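Local coordinates for protein (R)-specific secondary-alkylsulfatase (Pseudomonas sp., PDB 4AXH) that hydrolyses secondary alkyl sulfates enantioselectively with strict inversion of configuration, using a zinc-dependent metallo-beta-lactamase-type domain to release (S)-alcohols and sulfate, at residues K203-S208 against V266-P271; L282-T287 against S294-Y299. All blocks are in the same frame, centred on the assembly; numbering follows the deposited sequence.

Contact 1. Residues K203-S208 against V266-P271; sequences KVFAPS and VLIEKP
Phe-205 and Val-266 are paired residues of two parallel strands, and their side chains lie side by side on one face of the sheet. From Phe-205 CB, which lies 3.9 Å from Val-266 O, the chain turns with CG anti to the carbonyl carbon (chi1 -50°), and this carries CD2 and CE2 of the ring to the neighbouring strand. Phe-205 CD2 has both methyls of Val-266 close by, and also reaches CD1 of Ile-268 at 4.1 Å. Phe-205 CE2 lies 3.5 Å from Val-266 CG1, while CZ only brushes the same methyl; both aliphatic groups approach the ring obliquely.

The backbone ladder fits parallel pairing at a local axis angle of 28°. Val-266 N donates to Val-204 O, Ala-206 N to Val-266 O, and Ile-268 N to Ala-206 O, the last at 2.9 Å and almost straight (171°). Where the strands end, the bond from Ser-208 N to Ile-268 O is weak, and the Ser-208 hydroxyl adds a side-chain bond: OG donates to Glu-269 OE1 at 2.9 Å, from above the carboxylate plane.

Both strands belong to one of the two facing sheets of the metallo-beta-lactamase fold, strand 266-268 at one edge, strand 203-207 between it and strand 172-176. Pro-207 comes within about 5 Å of the zinc ligand His-179, side chain to side chain. The second sheet covers the Phe-205 face, Phe-284 and Val-277 touching the ring.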
loop_
_atom_site.group_PDB
_atom_site.type_symbol
_atom_site.label_atom_id
_atom_site.label_comp_id
_atom_site.label_asym_id
_atom_site.label_seq_id
_atom_site.Cartn_x
_atom_site.Cartn_y
_atom_site.Cartn_z
ATOM N N LYS A 203 16.431 2.352 -32.894
ATOM C CA LYS A 203 16.356 1.343 -31.839
ATOM C C LYS A 203 15.862 2.012 -30.561
ATOM O O LYS A 203 16.499 2.929 -30.062
ATOM C CB LYS A 203 17.718 0.623 -31.650
ATOM C CG LYS A 203 18.181 -0.250 -32.836
ATOM C CD LYS A 203 17.532 -1.647 -32.820
ATOM C CE LYS A 203 17.050 -2.146 -34.179
ATOM N NZ LYS A 203 16.166 -3.358 -34.071
ATOM N N VAL A 204 14.696 1.604 -30.076
ATOM C CA VAL A 204 14.079 2.177 -28.886
ATOM C C VAL A 204 14.048 1.157 -27.716
ATOM O O VAL A 204 13.250 0.218 -27.717
ATOM C CB VAL A 204 12.710 2.839 -29.204
ATOM C CG1 VAL A 204 12.027 3.336 -27.943
ATOM C CG2 VAL A 204 12.890 3.994 -30.159
ATOM N N PHE A 205 14.938 1.352 -26.731
ATOM C CA PHE A 205 15.095 0.468 -25.563
ATOM C C PHE A 205 14.238 0.911 -24.399
ATOM O O PHE A 205 14.057 2.111 -24.191
ATOM C CB PHE A 205 16.560 0.399 -25.117
ATOM C CG PHE A 205 17.554 0.104 -26.215
ATOM C CD1 PHE A 205 18.073 1.126 -26.996
ATOM C CD2 PHE A 205 17.988 -1.191 -26.449
ATOM C CE1 PHE A 205 18.992 0.856 -28.012
ATOM C CE2 PHE A 205 18.902 -1.465 -27.466
ATOM C CZ PHE A 205 19.406 -0.439 -28.236
ATOM N N ALA A 206 13.727 -0.072 -23.622
ATOM C CA ALA A 206 12.874 0.149 -22.457
ATOM C C ALA A 206 12.910 -1.034 -21.498
ATOM O O ALA A 206 13.038 -2.161 -21.954
ATOM C CB ALA A 206 11.429 0.439 -22.882
ATOM N N PRO A 207 12.772 -0.808 -20.156
ATOM C CA PRO A 207 12.795 -1.946 -19.216
ATOM C C PRO A 207 11.551 -2.817 -19.328
ATOM O O PRO A 207 10.529 -2.362 -19.838
ATOM C CB PRO A 207 12.889 -1.272 -17.851
ATOM C CG PRO A 207 12.336 0.074 -18.048
ATOM C CD PRO A 207 12.660 0.480 -19.437
ATOM N N SER A 208 11.648 -4.078 -18.865
ATOM C CA SER A 208 10.584 -5.072 -18.851
ATOM C C SER A 208 9.276 -4.490 -18.314
ATOM O O SER A 208 9.280 -3.818 -17.261
ATOM C CB SER A 208 11.016 -6.247 -17.972
ATOM O OG SER A 208 9.985 -7.196 -17.741
ATOM N N VAL A 266 13.197 -2.671 -28.591
ATOM C CA VAL A 266 13.898 -3.678 -27.796
ATOM C C VAL A 266 13.698 -3.540 -26.279
ATOM O O VAL A 266 14.026 -2.502 -25.684
ATOM C CB VAL A 266 15.375 -3.899 -28.270
ATOM C CG1 VAL A 266 15.952 -2.692 -29.013
ATOM C CG2 VAL A 266 16.300 -4.378 -27.156
ATOM N N LEU A 267 13.172 -4.609 -25.666
ATOM C CA LEU A 267 12.880 -4.716 -24.237
ATOM C C LEU A 267 13.985 -5.379 -23.425
ATOM O O LEU A 267 14.423 -6.470 -23.776
ATOM C CB LEU A 267 11.577 -5.500 -24.047
ATOM C CG LEU A 267 10.303 -4.660 -23.990
ATOM C CD1 LEU A 267 9.143 -5.402 -24.558
ATOM C CD2 LEU A 267 9.996 -4.242 -22.559
ATOM N N ILE A 268 14.405 -4.735 -22.321
ATOM C CA ILE A 268 15.424 -5.245 -21.408
ATOM C C ILE A 268 14.725 -6.174 -20.415
ATOM O O ILE A 268 13.857 -5.739 -19.636
ATOM C CB ILE A 268 16.232 -4.100 -20.740
ATOM C CG1 ILE A 268 16.615 -2.967 -21.739
ATOM C CG2 ILE A 268 17.444 -4.625 -19.949
ATOM C CD1 ILE A 268 17.338 -3.379 -23.065
ATOM N N GLU A 269 15.061 -7.470 -20.481
ATOM C CA GLU A 269 14.389 -8.491 -19.678
ATOM C C GLU A 269 15.226 -9.165 -18.611
ATOM O O GLU A 269 14.666 -9.672 -17.625
ATOM C CB GLU A 269 13.648 -9.506 -20.582
ATOM C CG GLU A 269 12.522 -8.893 -21.430
ATOM C CD GLU A 269 11.211 -8.559 -20.733
ATOM O OE1 GLU A 269 10.959 -9.101 -19.634
ATOM O OE2 GLU A 269 10.417 -7.777 -21.306
ATOM N N LYS A 270 16.557 -9.166 -18.802
ATOM C CA LYS A 270 17.542 -9.751 -17.863
ATOM C C LYS A 270 17.965 -8.706 -16.791
ATOM O O LYS A 270 18.016 -7.513 -17.113
ATOM C CB LYS A 270 18.809 -10.234 -18.626
ATOM C CG LYS A 270 18.562 -11.304 -19.697
ATOM C CD LYS A 270 19.799 -11.486 -20.578
ATOM C CE LYS A 270 19.567 -12.405 -21.755
ATOM N NZ LYS A 270 20.247 -13.723 -21.580
ATOM N N PRO A 271 18.355 -9.117 -15.552
ATOM C CA PRO A 271 18.767 -8.126 -14.532
ATOM C C PRO A 271 19.849 -7.135 -14.948
ATOM O O PRO A 271 19.922 -6.038 -14.391
ATOM C CB PRO A 271 19.229 -8.998 -13.374
ATOM C CG PRO A 271 18.435 -10.236 -13.511
ATOM C CD PRO A 271 18.379 -10.486 -14.991
#

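Contact 2. Residues L282-T287 against S294-Y299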
loop_
_atom_site.group_PDB
_atom_site.type_symbol
_atom_site.label_atom_id
_atom_site.label_comp_id
_atom_site.label_asym_id
_atom_site.label_seq_id
_atom_site.Cartn_x
_atom_site.Cartn_y
_atom_site.Cartn_z
ATOM N N LEU A 282 26.254 0.249 -23.990
ATOM C CA LEU A 282 25.216 0.484 -22.994
ATOM C C LEU A 282 25.036 -0.771 -22.187
ATOM O O LEU A 282 24.802 -1.831 -22.759
ATOM C CB LEU A 282 23.858 0.832 -23.653
ATOM C CG LEU A 282 23.843 1.805 -24.832
ATOM C CD1 LEU A 282 22.615 1.615 -25.673
ATOM C CD2 LEU A 282 23.934 3.224 -24.361
ATOM N N GLU A 283 25.152 -0.650 -20.859
ATOM C CA GLU A 283 24.862 -1.701 -19.894
ATOM C C GLU A 283 23.661 -1.148 -19.124
ATOM O O GLU A 283 23.707 -0.027 -18.591
ATOM C CB GLU A 283 26.044 -1.982 -18.949
ATOM C CG GLU A 283 25.825 -3.197 -18.048
ATOM C CD GLU A 283 27.010 -3.747 -17.262
ATOM O OE1 GLU A 283 28.156 -3.313 -17.517
ATOM O OE2 GLU A 283 26.794 -4.630 -16.399
ATOM N N PHE A 284 22.574 -1.896 -19.153
ATOM C CA PHE A 284 21.323 -1.597 -18.480
ATOM C C PHE A 284 21.190 -2.477 -17.248
ATOM O O PHE A 284 21.477 -3.676 -17.311
ATOM C CB PHE A 284 20.148 -1.888 -19.436
ATOM C CG PHE A 284 20.181 -1.189 -20.796
ATOM C CD1 PHE A 284 19.882 0.168 -20.910
ATOM C CD2 PHE A 284 20.440 -1.904 -21.959
ATOM C CE1 PHE A 284 19.889 0.804 -22.146
ATOM C CE2 PHE A 284 20.433 -1.270 -23.208
ATOM C CZ PHE A 284 20.177 0.088 -23.291
ATOM N N GLN A 285 20.746 -1.892 -16.127
ATOM C CA GLN A 285 20.496 -2.602 -14.868
ATOM C C GLN A 285 19.024 -2.446 -14.499
ATOM O O GLN A 285 18.613 -1.339 -14.169
ATOM C CB GLN A 285 21.377 -2.053 -13.733
ATOM C CG GLN A 285 21.005 -2.614 -12.340
ATOM C CD GLN A 285 21.474 -1.801 -11.151
ATOM O OE1 GLN A 285 21.922 -0.642 -11.274
ATOM N NE2 GLN A 285 21.336 -2.403 -9.965
ATOM N N LEU A 286 18.242 -3.536 -14.543
ATOM C CA LEU A 286 16.833 -3.465 -14.195
ATOM C C LEU A 286 16.631 -3.100 -12.722
ATOM O O LEU A 286 17.129 -3.805 -11.851
ATOM C CB LEU A 286 16.135 -4.811 -14.486
ATOM C CG LEU A 286 15.720 -5.148 -15.931
ATOM C CD1 LEU A 286 15.062 -6.529 -15.975
ATOM C CD2 LEU A 286 14.718 -4.170 -16.462
ATOM N N THR A 287 15.899 -2.010 -12.447
ATOM C CA THR A 287 15.554 -1.570 -11.074
ATOM C C THR A 287 14.042 -1.587 -10.893
ATOM O O THR A 287 13.461 -0.633 -10.378
ATOM C CB THR A 287 16.182 -0.219 -10.726
ATOM O OG1 THR A 287 15.677 0.738 -11.623
ATOM C CG2 THR A 287 17.686 -0.225 -10.789
ATOM N N SER A 294 8.358 -0.146 -14.098
ATOM C CA SER A 294 9.225 -0.540 -15.209
ATOM C C SER A 294 10.309 0.504 -15.144
ATOM O O SER A 294 10.033 1.688 -15.353
ATOM C CB SER A 294 8.463 -0.494 -16.536
ATOM O OG SER A 294 9.230 -1.145 -17.526
ATOM N N ASP A 295 11.515 0.094 -14.735
ATOM C CA ASP A 295 12.621 1.014 -14.428
ATOM C C ASP A 295 13.994 0.376 -14.603
ATOM O O ASP A 295 14.145 -0.830 -14.458
ATOM C CB ASP A 295 12.435 1.442 -12.945
ATOM C CG ASP A 295 13.265 2.566 -12.392
ATOM O OD1 ASP A 295 13.739 3.414 -13.190
ATOM O OD2 ASP A 295 13.414 2.621 -11.162
ATOM N N MET A 296 15.013 1.210 -14.846
ATOM C CA MET A 296 16.384 0.755 -15.018
ATOM C C MET A 296 17.406 1.872 -14.967
ATOM O O MET A 296 17.078 3.028 -15.213
ATOM C CB MET A 296 16.557 -0.070 -16.323
ATOM C CG MET A 296 16.474 0.731 -17.598
ATOM S SD MET A 296 16.332 -0.372 -18.990
ATOM C CE MET A 296 16.387 0.805 -20.365
ATOM N N ASN A 297 18.671 1.499 -14.712
ATOM C CA ASN A 297 19.820 2.415 -14.731
ATOM C C ASN A 297 20.619 2.099 -16.006
ATOM O O ASN A 297 20.488 1.022 -16.582
ATOM C CB ASN A 297 20.710 2.235 -13.490
ATOM C CG ASN A 297 20.056 2.570 -12.180
ATOM O OD1 ASN A 297 19.304 3.543 -12.059
ATOM N ND2 ASN A 297 20.377 1.802 -11.153
ATOM N N ILE A 298 21.393 3.045 -16.472
ATOM C CA ILE A 298 22.168 2.874 -17.688
ATOM C C ILE A 298 23.615 3.250 -17.420
ATOM O O ILE A 298 23.904 4.397 -17.084
ATOM C CB ILE A 298 21.553 3.649 -18.886
ATOM C CG1 ILE A 298 20.065 3.304 -19.082
ATOM C CG2 ILE A 298 22.359 3.414 -20.193
ATOM C CD1 ILE A 298 19.147 4.315 -18.615
ATOM N N TYR A 299 24.516 2.275 -17.518
ATOM C CA TYR A 299 25.938 2.535 -17.332
ATOM C C TYR A 299 26.580 2.643 -18.724
ATOM O O TYR A 299 26.135 2.001 -19.676
ATOM C CB TYR A 299 26.603 1.464 -16.419
ATOM C CG TYR A 299 28.110 1.572 -16.291
ATOM C CD1 TYR A 299 28.697 2.585 -15.540
ATOM C CD2 TYR A 299 28.949 0.614 -16.860
ATOM C CE1 TYR A 299 30.084 2.674 -15.404
ATOM C CE2 TYR A 299 30.335 0.676 -16.707
ATOM C CZ TYR A 299 30.900 1.712 -15.988
ATOM O OH TYR A 299 32.268 1.793 -15.909
#
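Four backbone hydrogen bonds tie Glu-283 to Tyr-299 and Gln-285 to Asn-297, the hydrogen-bonded pairs of an antiparallel hairpin. Tyr-299 N to Glu-283 O measures 2.7 Å. At the turn end Thr-287 N adds a bond to Asp-295 O, approaching from above the carbonyl plane.

The polar side-chain bond is between amides. Asn-297 ND2 donates to Gln-285 OE1 at 2.9 Å and 168°; the acceptor lies in the Asn-297 amide plane, whereas the donor stands above that of Gln-285, consistent with planes 62° apart. Asn-297 OD1 is hydrogen-bonded to Asn-311 ND2.

Apolar contacts occupy the face of Phe-284, Met-296 and Ile-298. Ile-298 CG1 meets the Phe-284 ring at its edge, 3.6 Å from CD1. Met-296, with CG between its backbone N and carbonyl carbon (chi1 71°), runs extended alongside; its SD lies 4.9 Å from the centroid of the Phe-284 ring, an oblique Met-aromatic contact.

Chemically, the hairpin thus has an apolar face and a polar one where one amide-amide bond links the strands and Asn-311 takes up Asn-297 OD1. Its turn end lies close to the metal site: Asp-295 touches the zinc ligand His-179, consistent with a second-shell position.

Contacts 1 and 2 belong to different sheets of the same metallo-beta-lactamase domain, with centres about 9 Å apart. Contact 2 is buried, whereas contact 1 is only partly so, with Leu-267 on its outer strand and Glu-269 just beyond it both exposed. The polar side-chain chemistry is consistent with this: a hydroxyl-carboxylate bond at the strand ends in contact 1, an amide pair whose Gln-285 packs on helix 330-344 in contact 2. Their apolar faces meet between the sheets, where Pro-207 packs on Leu-286 and Met-296. Two probable hydrogen bonds join the contacts, Ser-294 OG with Ser-208 O at 2.7 Å and Leu-286 N with Pro-271 O at 3.0 Å.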